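Local atomic coordinates of BepE protein (Bartonella henselae str. Houston-1, PDB entry 4YK3), a protein that probably serves as a type IV secretion substrate, whose BID domain, the part described here, is a four-helix bundle topped with a hook. Residues P32-Y37 with T121-N126; E40-C45 with N51-K56; E57-V62 with E70-Q75; Q75-P80 with H108-L113. All blocks are in the same frame, centred on the assembly; numbering follows the deposited sequence.

Interaction 1. Residues P32-Y37 with T121-N126; sequences PLVQAY and TQAQEN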
loop_
_atom_site.group_PDB
_atom_site.type_symbol
_atom_site.label_atom_id
_atom_site.label_comp_id
_atom_site.label_asym_id
_atom_site.label_seq_id
_atom_site.Cartn_x
_atom_site.Cartn_y
_atom_site.Cartn_z
ATOM N N PRO A 32 -9.217 8.500 -6.641
ATOM C CA PRO A 32 -8.117 8.396 -7.605
ATOM C C PRO A 32 -6.755 8.178 -6.955
ATOM O O PRO A 32 -6.013 7.316 -7.414
ATOM C CB PRO A 32 -8.166 9.742 -8.352
ATOM C CG PRO A 32 -9.084 10.622 -7.553
ATOM C CD PRO A 32 -10.029 9.715 -6.858
ATOM N N LEU A 33 -6.433 8.927 -5.906
ATOM C CA LEU A 33 -5.149 8.741 -5.249
ATOM C C LEU A 33 -5.046 7.362 -4.589
ATOM O O LEU A 33 -3.994 6.728 -4.606
ATOM C CB LEU A 33 -4.916 9.821 -4.205
ATOM C CG LEU A 33 -4.949 11.262 -4.689
ATOM C CD1 LEU A 33 -4.806 12.170 -3.488
ATOM C CD2 LEU A 33 -3.829 11.499 -5.689
ATOM N N VAL A 34 -6.139 6.909 -3.990
ATOM C CA VAL A 34 -6.138 5.633 -3.289
ATOM C C VAL A 34 -5.885 4.519 -4.286
ATOM O O VAL A 34 -5.031 3.661 -4.066
ATOM C CB VAL A 34 -7.455 5.435 -2.527
ATOM C CG1 VAL A 34 -7.614 3.977 -2.051
ATOM C CG2 VAL A 34 -7.511 6.414 -1.365
ATOM N N GLN A 35 -6.606 4.557 -5.401
ATOM C CA GLN A 35 -6.418 3.572 -6.458
ATOM C C GLN A 35 -5.001 3.596 -7.021
ATOM O O GLN A 35 -4.377 2.550 -7.174
ATOM C CB GLN A 35 -7.420 3.799 -7.589
ATOM C CG GLN A 35 -8.766 3.170 -7.336
ATOM C CD GLN A 35 -9.679 3.256 -8.551
ATOM O OE1 GLN A 35 -9.293 3.787 -9.595
ATOM N NE2 GLN A 35 -10.896 2.731 -8.419
ATOM N N ALA A 36 -4.505 4.791 -7.332
ATOM C CA ALA A 36 -3.187 4.943 -7.934
ATOM C C ALA A 36 -2.087 4.379 -7.034
ATOM O O ALA A 36 -1.201 3.656 -7.497
ATOM C CB ALA A 36 -2.920 6.414 -8.248
ATOM N N TYR A 37 -2.140 4.707 -5.747
ATOM C CA TYR A 37 -1.144 4.195 -4.810
ATOM C C TYR A 37 -1.280 2.689 -4.591
ATOM O O TYR A 37 -0.284 1.992 -4.450
ATOM C CB TYR A 37 -1.237 4.924 -3.469
ATOM C CG TYR A 37 -0.509 6.254 -3.466
ATOM C CD1 TYR A 37 0.849 6.310 -3.708
ATOM C CD2 TYR A 37 -1.180 7.451 -3.228
ATOM C CE1 TYR A 37 1.529 7.504 -3.721
ATOM C CE2 TYR A 37 -0.493 8.668 -3.226
ATOM C CZ TYR A 37 0.857 8.682 -3.482
ATOM O OH TYR A 37 1.567 9.857 -3.497
ATOM N N THR A 121 -6.049 7.766 4.753
ATOM C CA THR A 121 -6.339 8.588 5.918
ATOM C C THR A 121 -6.840 9.969 5.483
ATOM O O THR A 121 -7.802 10.493 6.027
ATOM C CB THR A 121 -5.088 8.722 6.815
ATOM O OG1 THR A 121 -4.864 7.473 7.486
ATOM C CG2 THR A 121 -5.266 9.845 7.850
ATOM N N GLN A 122 -6.202 10.531 4.465
ATOM C CA GLN A 122 -6.564 11.858 3.975
ATOM C C GLN A 122 -7.950 11.847 3.337
ATOM O O GLN A 122 -8.673 12.836 3.389
ATOM C CB GLN A 122 -5.498 12.329 2.989
ATOM C CG GLN A 122 -5.735 13.634 2.282
ATOM C CD GLN A 122 -4.563 13.979 1.367
ATOM O OE1 GLN A 122 -3.879 14.981 1.574
ATOM N NE2 GLN A 122 -4.313 13.128 0.366
ATOM N N ALA A 123 -8.335 10.713 2.760
ATOM C CA ALA A 123 -9.627 10.629 2.084
ATOM C C ALA A 123 -10.743 10.495 3.100
ATOM O O ALA A 123 -11.801 11.106 2.940
ATOM C CB ALA A 123 -9.659 9.457 1.106
ATOM N N GLN A 124 -10.503 9.688 4.135
ATOM C CA GLN A 124 -11.486 9.480 5.197
ATOM C C GLN A 124 -11.809 10.803 5.861
ATOM O O GLN A 124 -12.962 11.104 6.156
ATOM C CB GLN A 124 -10.981 8.492 6.256
ATOM C CG GLN A 124 -11.975 8.315 7.410
ATOM C CD GLN A 124 -11.421 7.512 8.578
ATOM O OE1 GLN A 124 -10.297 7.741 9.033
ATOM N NE2 GLN A 124 -12.213 6.557 9.063
ATOM N N GLU A 125 -10.768 11.594 6.091
ATOM C CA GLU A 125 -10.935 12.874 6.736
ATOM C C GLU A 125 -11.775 13.794 5.864
ATOM O O GLU A 125 -12.706 14.423 6.357
ATOM C CB GLU A 125 -9.578 13.511 7.041
ATOM N N ASN A 126 -11.477 13.879 4.567
ATOM C CA ASN A 126 -12.155 14.911 3.796
ATOM C C ASN A 126 -13.584 14.466 3.450
ATOM O O ASN A 126 -14.454 15.309 3.185
ATOM C CB ASN A 126 -11.332 15.337 2.554
ATOM C CG ASN A 126 -11.325 14.320 1.435
ATOM O OD1 ASN A 126 -12.348 13.750 1.080
ATOM N ND2 ASN A 126 -10.156 14.126 0.835
#

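Interaction 2. Residues E40-C45 with N51-K56; sequences EVMHWC and NSDVLK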
loop_
_atom_site.group_PDB
_atom_site.type_symbol
_atom_site.label_atom_id
_atom_site.label_comp_id
_atom_site.label_asym_id
_atom_site.label_seq_id
_atom_site.Cartn_x
_atom_site.Cartn_y
_atom_site.Cartn_z
ATOM N N GLU A 40 0.378 1.099 -7.262
ATOM C CA GLU A 40 1.809 1.325 -7.067
ATOM C C GLU A 40 2.411 0.330 -6.075
ATOM O O GLU A 40 3.485 -0.232 -6.300
ATOM C CB GLU A 40 2.047 2.755 -6.574
ATOM C CG GLU A 40 3.457 3.230 -6.741
ATOM C CD GLU A 40 3.775 3.583 -8.175
ATOM O OE1 GLU A 40 2.819 3.834 -8.932
ATOM O OE2 GLU A 40 4.975 3.605 -8.531
ATOM N N VAL A 41 1.717 0.140 -4.955
ATOM C CA VAL A 41 2.123 -0.841 -3.966
ATOM C C VAL A 41 2.223 -2.227 -4.616
ATOM O O VAL A 41 3.191 -2.935 -4.382
ATOM C CB VAL A 41 1.148 -0.844 -2.768
ATOM C CG1 VAL A 41 1.381 -2.060 -1.864
ATOM C CG2 VAL A 41 1.299 0.452 -1.968
ATOM N N MET A 42 1.241 -2.608 -5.436
ATOM C CA MET A 42 1.268 -3.951 -6.019
ATOM C C MET A 42 2.453 -4.116 -6.961
ATOM O O MET A 42 3.063 -5.189 -7.024
ATOM C CB MET A 42 -0.027 -4.265 -6.771
ATOM C CG MET A 42 -1.252 -4.308 -5.876
ATOM S SD MET A 42 -2.766 -4.618 -6.792
ATOM C CE MET A 42 -2.403 -6.208 -7.548
ATOM N N HIS A 43 2.759 -3.062 -7.712
ATOM C CA HIS A 43 3.894 -3.110 -8.623
ATOM C C HIS A 43 5.181 -3.397 -7.847
ATOM O O HIS A 43 5.955 -4.279 -8.198
ATOM C CB HIS A 43 4.031 -1.799 -9.396
ATOM C CG HIS A 43 5.300 -1.699 -10.182
ATOM N ND1 HIS A 43 5.465 -2.299 -11.411
ATOM C CD2 HIS A 43 6.470 -1.076 -9.908
ATOM C CE1 HIS A 43 6.679 -2.045 -11.865
ATOM N NE2 HIS A 43 7.309 -1.303 -10.973
ATOM N N TRP A 44 5.402 -2.651 -6.779
ATOM C CA TRP A 44 6.638 -2.800 -6.049
ATOM C C TRP A 44 6.639 -4.075 -5.195
ATOM O O TRP A 44 7.715 -4.598 -4.898
ATOM C CB TRP A 44 6.921 -1.544 -5.205
ATOM C CG TRP A 44 7.237 -0.350 -6.084
ATOM C CD1 TRP A 44 6.448 0.748 -6.273
ATOM C CD2 TRP A 44 8.387 -0.163 -6.935
ATOM N NE1 TRP A 44 7.031 1.598 -7.162
ATOM C CE2 TRP A 44 8.218 1.073 -7.591
ATOM C CE3 TRP A 44 9.535 -0.917 -7.200
ATOM C CZ2 TRP A 44 9.160 1.584 -8.499
ATOM C CZ3 TRP A 44 10.465 -0.419 -8.100
ATOM C CH2 TRP A 44 10.278 0.826 -8.732
ATOM N N CYS A 45 5.460 -4.591 -4.820
ATOM C CA CYS A 45 5.415 -5.898 -4.143
ATOM C C CYS A 45 5.938 -6.968 -5.090
ATOM O O CYS A 45 6.731 -7.829 -4.695
ATOM C CB CYS A 45 4.000 -6.275 -3.669
ATOM S SG CYS A 45 3.577 -5.531 -2.073
ATOM N N ASN A 51 5.839 -11.138 -5.874
ATOM C CA ASN A 51 4.404 -11.385 -5.899
ATOM C C ASN A 51 3.617 -10.099 -5.633
ATOM O O ASN A 51 3.713 -9.511 -4.555
ATOM C CB ASN A 51 4.030 -12.444 -4.867
ATOM C CG ASN A 51 2.549 -12.772 -4.879
ATOM O OD1 ASN A 51 1.729 -12.036 -4.330
ATOM N ND2 ASN A 51 2.203 -13.895 -5.488
ATOM N N SER A 52 2.806 -9.687 -6.599
ATOM C CA SER A 52 2.162 -8.382 -6.515
ATOM C C SER A 52 1.013 -8.352 -5.516
ATOM O O SER A 52 0.577 -7.277 -5.099
ATOM C CB SER A 52 1.656 -7.962 -7.893
ATOM O OG SER A 52 0.633 -8.836 -8.303
ATOM N N ASP A 53 0.525 -9.528 -5.132
ATOM C CA ASP A 53 -0.679 -9.621 -4.315
ATOM C C ASP A 53 -0.432 -9.658 -2.813
ATOM O O ASP A 53 -1.373 -9.684 -2.017
ATOM C CB ASP A 53 -1.472 -10.867 -4.716
ATOM C CG ASP A 53 -2.089 -10.737 -6.094
ATOM O OD1 ASP A 53 -2.096 -9.609 -6.639
ATOM O OD2 ASP A 53 -2.555 -11.761 -6.637
ATOM N N VAL A 54 0.834 -9.648 -2.429
ATOM C CA VAL A 54 1.210 -9.939 -1.056
ATOM C C VAL A 54 0.549 -8.990 -0.046
ATOM O O VAL A 54 0.160 -9.401 1.042
ATOM C CB VAL A 54 2.740 -9.916 -0.937
ATOM C CG1 VAL A 54 3.128 -9.887 0.470
ATOM C CG2 VAL A 54 3.305 -11.148 -1.598
ATOM N N LEU A 55 0.384 -7.727 -0.418
ATOM C CA LEU A 55 -0.235 -6.773 0.491
ATOM C C LEU A 55 -1.682 -6.425 0.124
ATOM O O LEU A 55 -2.278 -5.503 0.704
ATOM C CB LEU A 55 0.607 -5.493 0.540
ATOM C CG LEU A 55 1.912 -5.619 1.320
ATOM C CD1 LEU A 55 2.656 -4.296 1.325
ATOM C CD2 LEU A 55 1.617 -6.072 2.741
ATOM N N LYS A 56 -2.256 -7.137 -0.836
ATOM C CA LYS A 56 -3.585 -6.754 -1.313
ATOM C C LYS A 56 -4.651 -6.792 -0.217
ATOM O O LYS A 56 -5.421 -5.826 -0.041
ATOM C CB LYS A 56 -4.010 -7.641 -2.474
ATOM C CG LYS A 56 -3.382 -7.228 -3.793
ATOM C CD LYS A 56 -4.105 -7.913 -4.923
ATOM C CE LYS A 56 -5.580 -7.669 -4.807
ATOM N NZ LYS A 56 -6.313 -8.148 -6.017
#

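Interaction 3. Residues E57-V62 with E70-Q75; sequences EKMQEV and EDLSRQ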
loop_
_atom_site.group_PDB
_atom_site.type_symbol
_atom_site.label_atom_id
_atom_site.label_comp_id
_atom_site.label_asym_id
_atom_site.label_seq_id
_atom_site.Cartn_x
_atom_site.Cartn_y
_atom_site.Cartn_z
ATOM N N GLU A 57 -4.676 -7.892 0.518
ATOM C CA GLU A 57 -5.630 -8.079 1.604
ATOM C C GLU A 57 -5.496 -6.992 2.679
ATOM O O GLU A 57 -6.490 -6.392 3.104
ATOM C CB GLU A 57 -5.439 -9.461 2.221
ATOM C CG GLU A 57 -6.465 -9.853 3.264
ATOM C CD GLU A 57 -6.434 -11.345 3.553
ATOM O OE1 GLU A 57 -5.380 -11.851 4.000
ATOM O OE2 GLU A 57 -7.460 -12.013 3.306
ATOM N N LYS A 58 -4.266 -6.724 3.102
ATOM C CA LYS A 58 -4.034 -5.740 4.145
ATOM C C LYS A 58 -4.387 -4.325 3.682
ATOM O O LYS A 58 -4.807 -3.506 4.485
ATOM C CB LYS A 58 -2.584 -5.793 4.628
ATOM C CG LYS A 58 -2.264 -7.029 5.474
ATOM C CD LYS A 58 -1.219 -6.742 6.543
ATOM C CE LYS A 58 -0.965 -7.969 7.411
ATOM N NZ LYS A 58 -0.101 -7.671 8.591
ATOM N N MET A 59 -4.207 -4.035 2.399
ATOM C CA MET A 59 -4.578 -2.726 1.891
ATOM C C MET A 59 -6.098 -2.569 1.905
ATOM O O MET A 59 -6.602 -1.481 2.172
ATOM C CB MET A 59 -4.018 -2.497 0.486
ATOM C CG MET A 59 -2.551 -2.079 0.483
ATOM S SD MET A 59 -2.039 -1.514 -1.139
ATOM C CE MET A 59 -2.122 -3.044 -2.107
ATOM N N GLN A 60 -6.817 -3.659 1.639
ATOM C CA GLN A 60 -8.274 -3.640 1.734
ATOM C C GLN A 60 -8.673 -3.427 3.182
ATOM O O GLN A 60 -9.610 -2.687 3.473
ATOM C CB GLN A 60 -8.900 -4.929 1.198
ATOM C CG GLN A 60 -8.834 -5.074 -0.317
ATOM C CD GLN A 60 -9.556 -3.952 -1.043
ATOM O OE1 GLN A 60 -10.768 -3.774 -0.890
ATOM N NE2 GLN A 60 -8.810 -3.179 -1.829
ATOM N N GLU A 61 -7.943 -4.057 4.094
ATOM C CA GLU A 61 -8.265 -3.944 5.511
ATOM C C GLU A 61 -8.093 -2.516 5.991
ATOM O O GLU A 61 -8.876 -2.024 6.803
ATOM C CB GLU A 61 -7.406 -4.898 6.339
ATOM C CG GLU A 61 -7.958 -6.320 6.326
ATOM C CD GLU A 61 -6.957 -7.369 6.783
ATOM O OE1 GLU A 61 -5.822 -7.002 7.170
ATOM O OE2 GLU A 61 -7.316 -8.564 6.749
ATOM N N VAL A 62 -7.083 -1.836 5.459
ATOM C CA VAL A 62 -6.842 -0.461 5.838
ATOM C C VAL A 62 -8.003 0.447 5.400
ATOM O O VAL A 62 -8.373 1.352 6.133
ATOM C CB VAL A 62 -5.498 0.012 5.286
ATOM C CG1 VAL A 62 -5.350 1.517 5.428
ATOM C CG2 VAL A 62 -4.369 -0.714 6.016
ATOM N N GLU A 70 -0.971 3.247 9.480
ATOM C CA GLU A 70 0.358 3.565 9.994
ATOM C C GLU A 70 1.079 2.278 10.388
ATOM O O GLU A 70 2.258 2.118 10.115
ATOM C CB GLU A 70 0.286 4.526 11.187
ATOM C CG GLU A 70 1.589 5.268 11.425
ATOM C CD GLU A 70 1.492 6.336 12.516
ATOM O OE1 GLU A 70 0.484 7.080 12.549
ATOM O OE2 GLU A 70 2.435 6.438 13.336
ATOM N N ASP A 71 0.354 1.356 11.009
ATOM C CA ASP A 71 0.938 0.092 11.417
ATOM C C ASP A 71 1.439 -0.692 10.214
ATOM O O ASP A 71 2.570 -1.173 10.212
ATOM C CB ASP A 71 -0.071 -0.736 12.199
ATOM C CG ASP A 71 -0.359 -0.148 13.561
ATOM O OD1 ASP A 71 0.575 0.428 14.155
ATOM O OD2 ASP A 71 -1.514 -0.259 14.033
ATOM N N LEU A 72 0.598 -0.821 9.195
ATOM C CA LEU A 72 0.979 -1.543 7.991
ATOM C C LEU A 72 2.249 -0.924 7.389
ATOM O O LEU A 72 3.180 -1.623 6.999
ATOM C CB LEU A 72 -0.161 -1.527 6.976
ATOM C CG LEU A 72 0.221 -2.058 5.602
ATOM C CD1 LEU A 72 0.693 -3.520 5.726
ATOM C CD2 LEU A 72 -0.958 -1.920 4.647
ATOM N N SER A 73 2.294 0.397 7.360
ATOM C CA SER A 73 3.456 1.084 6.827
ATOM C C SER A 73 4.737 0.754 7.600
ATOM O O SER A 73 5.767 0.463 6.997
ATOM C CB SER A 73 3.218 2.586 6.834
ATOM O OG SER A 73 3.727 3.148 5.647
ATOM N N ARG A 74 4.675 0.805 8.928
ATOM C CA ARG A 74 5.862 0.560 9.724
ATOM C C ARG A 74 6.292 -0.901 9.588
ATOM O O ARG A 74 7.479 -1.184 9.441
ATOM C CB ARG A 74 5.627 0.926 11.190
ATOM N N GLN A 75 5.333 -1.821 9.595
ATOM C CA GLN A 75 5.673 -3.239 9.536
ATOM C C GLN A 75 6.482 -3.535 8.269
ATOM O O GLN A 75 7.515 -4.211 8.316
ATOM C CB GLN A 75 4.424 -4.125 9.579
ATOM C CG GLN A 75 4.763 -5.618 9.396
ATOM C CD GLN A 75 3.546 -6.533 9.306
ATOM O OE1 GLN A 75 2.401 -6.076 9.323
ATOM N NE2 GLN A 75 3.797 -7.844 9.202
HETATM O O HOH W 1 1.556 -9.868 8.469
#

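Interaction 4. Residues Q75-P80 with H108-L113; sequences QVAENP and HLCQAL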
loop_
_atom_site.group_PDB
_atom_site.type_symbol
_atom_site.label_atom_id
_atom_site.label_comp_id
_atom_site.label_asym_id
_atom_site.label_seq_id
_atom_site.Cartn_x
_atom_site.Cartn_y
_atom_site.Cartn_z
ATOM N N GLN A 75 5.333 -1.821 9.595
ATOM C CA GLN A 75 5.673 -3.239 9.536
ATOM C C GLN A 75 6.482 -3.535 8.269
ATOM O O GLN A 75 7.515 -4.211 8.316
ATOM C CB GLN A 75 4.424 -4.125 9.579
ATOM C CG GLN A 75 4.763 -5.618 9.396
ATOM C CD GLN A 75 3.546 -6.533 9.306
ATOM O OE1 GLN A 75 2.401 -6.076 9.323
ATOM N NE2 GLN A 75 3.797 -7.844 9.202
ATOM N N VAL A 76 6.036 -3.003 7.137
ATOM C CA VAL A 76 6.738 -3.299 5.902
ATOM C C VAL A 76 8.088 -2.598 5.889
ATOM O O VAL A 76 9.071 -3.175 5.448
ATOM C CB VAL A 76 5.895 -2.923 4.687
ATOM C CG1 VAL A 76 6.729 -2.932 3.404
ATOM C CG2 VAL A 76 4.742 -3.894 4.565
ATOM N N ALA A 77 8.154 -1.380 6.417
ATOM C CA ALA A 77 9.395 -0.628 6.333
ATOM C C ALA A 77 10.418 -1.150 7.316
ATOM O O ALA A 77 11.611 -1.141 7.043
ATOM C CB ALA A 77 9.146 0.877 6.568
ATOM N N GLU A 78 9.974 -1.592 8.480
ATOM C CA GLU A 78 10.971 -1.966 9.468
ATOM C C GLU A 78 11.050 -3.477 9.666
ATOM O O GLU A 78 11.927 -3.974 10.340
ATOM C CB GLU A 78 10.714 -1.228 10.775
ATOM C CG GLU A 78 11.296 0.200 10.697
ATOM C CD GLU A 78 12.817 0.228 10.355
ATOM O OE1 GLU A 78 13.575 -0.616 10.903
ATOM O OE2 GLU A 78 13.260 1.089 9.546
ATOM N N ASN A 79 10.155 -4.213 9.038
ATOM C CA ASN A 79 10.302 -5.659 9.074
ATOM C C ASN A 79 9.754 -6.290 7.827
ATOM O O ASN A 79 8.793 -7.031 7.885
ATOM C CB ASN A 79 9.614 -6.236 10.298
ATOM C CG ASN A 79 10.071 -7.644 10.591
ATOM O OD1 ASN A 79 10.900 -8.203 9.861
ATOM N ND2 ASN A 79 9.550 -8.220 11.654
ATOM N N PRO A 80 10.378 -6.004 6.682
ATOM C CA PRO A 80 9.794 -6.414 5.403
ATOM C C PRO A 80 9.640 -7.936 5.224
ATOM O O PRO A 80 8.685 -8.358 4.558
ATOM C CB PRO A 80 10.769 -5.845 4.372
ATOM C CG PRO A 80 12.052 -5.555 5.118
ATOM C CD PRO A 80 11.667 -5.298 6.533
ATOM N N HIS A 108 11.172 2.262 -2.791
ATOM C CA HIS A 108 10.011 2.687 -3.537
ATOM C C HIS A 108 8.760 2.008 -2.992
ATOM O O HIS A 108 7.677 2.591 -3.008
ATOM C CB HIS A 108 10.206 2.394 -5.021
ATOM C CG HIS A 108 11.307 3.195 -5.633
ATOM N ND1 HIS A 108 12.513 2.642 -6.006
ATOM C CD2 HIS A 108 11.403 4.521 -5.890
ATOM C CE1 HIS A 108 13.295 3.589 -6.493
ATOM N NE2 HIS A 108 12.645 4.737 -6.435
ATOM N N LEU A 109 8.914 0.794 -2.471
ATOM C CA LEU A 109 7.759 0.081 -1.943
ATOM C C LEU A 109 7.289 0.802 -0.680
ATOM O O LEU A 109 6.095 1.020 -0.489
ATOM C CB LEU A 109 8.091 -1.393 -1.666
ATOM C CG LEU A 109 7.113 -2.176 -0.792
ATOM C CD1 LEU A 109 5.724 -2.250 -1.437
ATOM C CD2 LEU A 109 7.625 -3.584 -0.430
ATOM N N CYS A 110 8.236 1.200 0.159
ATOM C CA CYS A 110 7.912 1.934 1.382
ATOM C C CYS A 110 7.238 3.293 1.099
ATOM O O CYS A 110 6.254 3.644 1.748
ATOM C CB CYS A 110 9.177 2.135 2.214
ATOM S SG CYS A 110 9.848 0.552 2.767
ATOM N N GLN A 111 7.762 4.029 0.126
ATOM C CA GLN A 111 7.148 5.277 -0.328
ATOM C C GLN A 111 5.739 5.054 -0.848
ATOM O O GLN A 111 4.836 5.788 -0.500
ATOM C CB GLN A 111 7.958 5.928 -1.445
ATOM C CG GLN A 111 9.332 6.414 -1.088
ATOM C CD GLN A 111 9.959 7.180 -2.243
ATOM O OE1 GLN A 111 11.102 6.929 -2.621
ATOM N NE2 GLN A 111 9.197 8.099 -2.825
ATOM N N ALA A 112 5.567 4.059 -1.714
ATOM C CA ALA A 112 4.264 3.786 -2.300
ATOM C C ALA A 112 3.261 3.455 -1.208
ATOM O O ALA A 112 2.119 3.902 -1.252
ATOM C CB ALA A 112 4.355 2.666 -3.293
ATOM N N LEU A 113 3.714 2.712 -0.205
ATOM C CA LEU A 113 2.859 2.289 0.896
ATOM C C LEU A 113 2.503 3.432 1.838
ATOM O O LEU A 113 1.360 3.536 2.291
ATOM C CB LEU A 113 3.535 1.165 1.677
ATOM C CG LEU A 113 2.665 0.391 2.668
ATOM C CD1 LEU A 113 1.447 -0.202 1.992
ATOM C CD2 LEU A 113 3.502 -0.730 3.283
#

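Interaction 1. Residues P32-Y37 with T121-N126
Gln-122 reaches from the long helix 97-129 across to Leu-33, near the start of helix 32-49, and with Ala-123 against Val-34 it makes the whole contact at this end of the BID four-helix bundle. The two helices run in roughly opposite directions here and stand well apart, the nearest CA atoms being those of Val-34 and Ala-123 at 8.1 Å. Gln-122 comes first along the second segment. Its CG lies anti to the backbone N (chi1 175°) and the chain stays extended beyond it, which carries the amide out toward helix 32-49. There NE2 comes within 4.0 Å of Leu-33 CD1, a van der Waals touch between an amide nitrogen and a methyl group, at the exposed margin of the interface. One residue on, Ala-123 takes the inner position. It is buried, and its methyl is also packed against Met-28 of helix 21-30 and against Asn-31. The latter accepts a hydrogen bond from the backbone N of Val-34 through its OD1, so the same asparagine serves both sides of the contact. Val-34 is covered further by Tyr-116, and the apolar centre is a light one, with Val-34 CG2 and Ala-123 CB 4.5 Å apart.

Interaction 2. Residues E40-C45 with N51-K56
Two torsions shape this contact: Met-42, with CG anti to its carbonyl carbon, bends at chi3 (59°) and swings CE toward the 51-56 segment, while Cys-45 SG stands anti to the carbonyl carbon (chi1 -83°), which lays it against Leu-55. The methionine methyl sits 3.5 Å from Asp-53 OD1 and 3.6 Å from Lys-56 CD, so a carboxylate oxygen and the aliphatic part of a lysine both meet it, from neighbouring directions on the 51-56 side. Cys-45 SG lies 3.7 Å from Leu-55 CD1, and the same leucine methyl meets Val-41 CG1, the two side chains crossing at about a right angle. Between these side-chain contacts the backbones come very close. Met-42 CA comes within 3.5 Å of Ser-52 O and Ser-52 CA within 3.4 Å of Met-42 O, both bent C-H...O contacts. The 51-56 segment is a tight return after helix 32-49: Asn-51 to Val-54 form a type I beta turn, and Asn-51 OD1 takes the N-H of Asp-53 at 2.9 Å in an Asx turn. Leu-55 then occupies the N-cap position of helix 56-64. Chemically, the connection is held between the segments by dispersion and C-H...O contacts, with the turn's conventional hydrogen bonding kept within its own segment.

Interaction 3. Residues E57-V62 with E70-Q75
Lys-58 lies obliquely across Leu-72, its CD 3.8 Å from Leu-72 CD1, before its ammonium group goes on to the amide of Gln-75. A bend at chi2 (-147°) carries the lysine chain over the leucine methyl. NZ donates to Gln-75 OE1 at 3.1 Å, approaching in the carbonyl plane on a lone pair with a C=O...N angle of 124°. A water closes the ring: it accepts from Lys-58 NZ at 2.8 Å and from Gln-75 NE2 at 3.1 Å. Both ends of the glutamine amide are thus used, and NE2 is also bonded to Ser-82, which together should fix the rotation of the amide. Next along the helix, Met-59 gives only its CG to Leu-72 CD2, while the rest of the chain, with SD and CE, turns to Val-41 and Met-42 of helix 32-49; its carbonyl O accepts from the hydroxyl of Tyr-116. One turn beyond Lys-58, Val-62 brings CG2 to 3.9 Å from Leu-72 CD2. Leu-72 is therefore wedged between Lys-58 and Val-62, one methyl to each. With the segment axes 10.7 Å apart and 151° between their directions, helices 56-64 and 69-78 form an antiparallel helical hairpin, an element characteristic of helical bundles such as this BID domain.

Interaction 4. Residues Q75-P80 with H108-L113
Val-76 is covered by Leu-113, whose CD2 lies against the branch point of the valine, 3.5 Å from CB and 3.6 Å from CG2. CG1 is only a little farther from that same leucine methyl, so CD2 effectively rests on the fork of the isopropyl group. What puts it there is the first torsion of Leu-113 (chi1 -167°), which sets CG opposite the backbone N and extends the side chain toward helix 69-78. CG1 of Val-76 also meets Leu-109 CD2 at 4.0 Å, those two side chains crossing at about a right angle. Leu-109 and Leu-113 are one turn apart on helix 97-129, and the valine therefore spans both. Alongside, a smaller pair brings the backbones together: Cys-110 SG lies 3.8 Å from Ala-77 CA and 3.9 Å from Ala-77 CB, and the CA atoms of these two residues are just 5.8 Å apart, a close approach that the short alanine side chain permits. The segment 75-80 contains the end of its helix, where Asn-79 N still bonds to Gln-75 O at 2.7 Å although Asn-79 has left helical geometry. Around this point other parts of the bundle close in: Leu-55 and Val-83 touch Val-76, and Trp-44, Val-48 and Tyr-49 touch Leu-109. The interface between the two segments is carried by aliphatic carbons and one sulfur, so its cohesion comes from dispersion and the burial of apolar surface, with no polar pair between the two segments.

In the fold
Helix 32-49 opens interaction 1 near the N terminus, and that contact closes only when the chain returns along helix 97-129, with 83 residues between; the other three all lie within this span. They follow in series. Interaction 2 closes the short return from helix 32-49 toward helix 56-64, interaction 3 joins 56-64 to 69-78, and interaction 4 brings the end of 69-78 onto 97-129. Interactions 3 and 4 share Gln-75. Interaction 2 abuts interaction 3 through Val-41, Met-42 and Met-59, and interaction 4 through Trp-44 and His-108, whose rings stack. Interactions 1 and 4 lie on opposite sides of the chain's centre, about 18 Å between centres, both on helix 97-129.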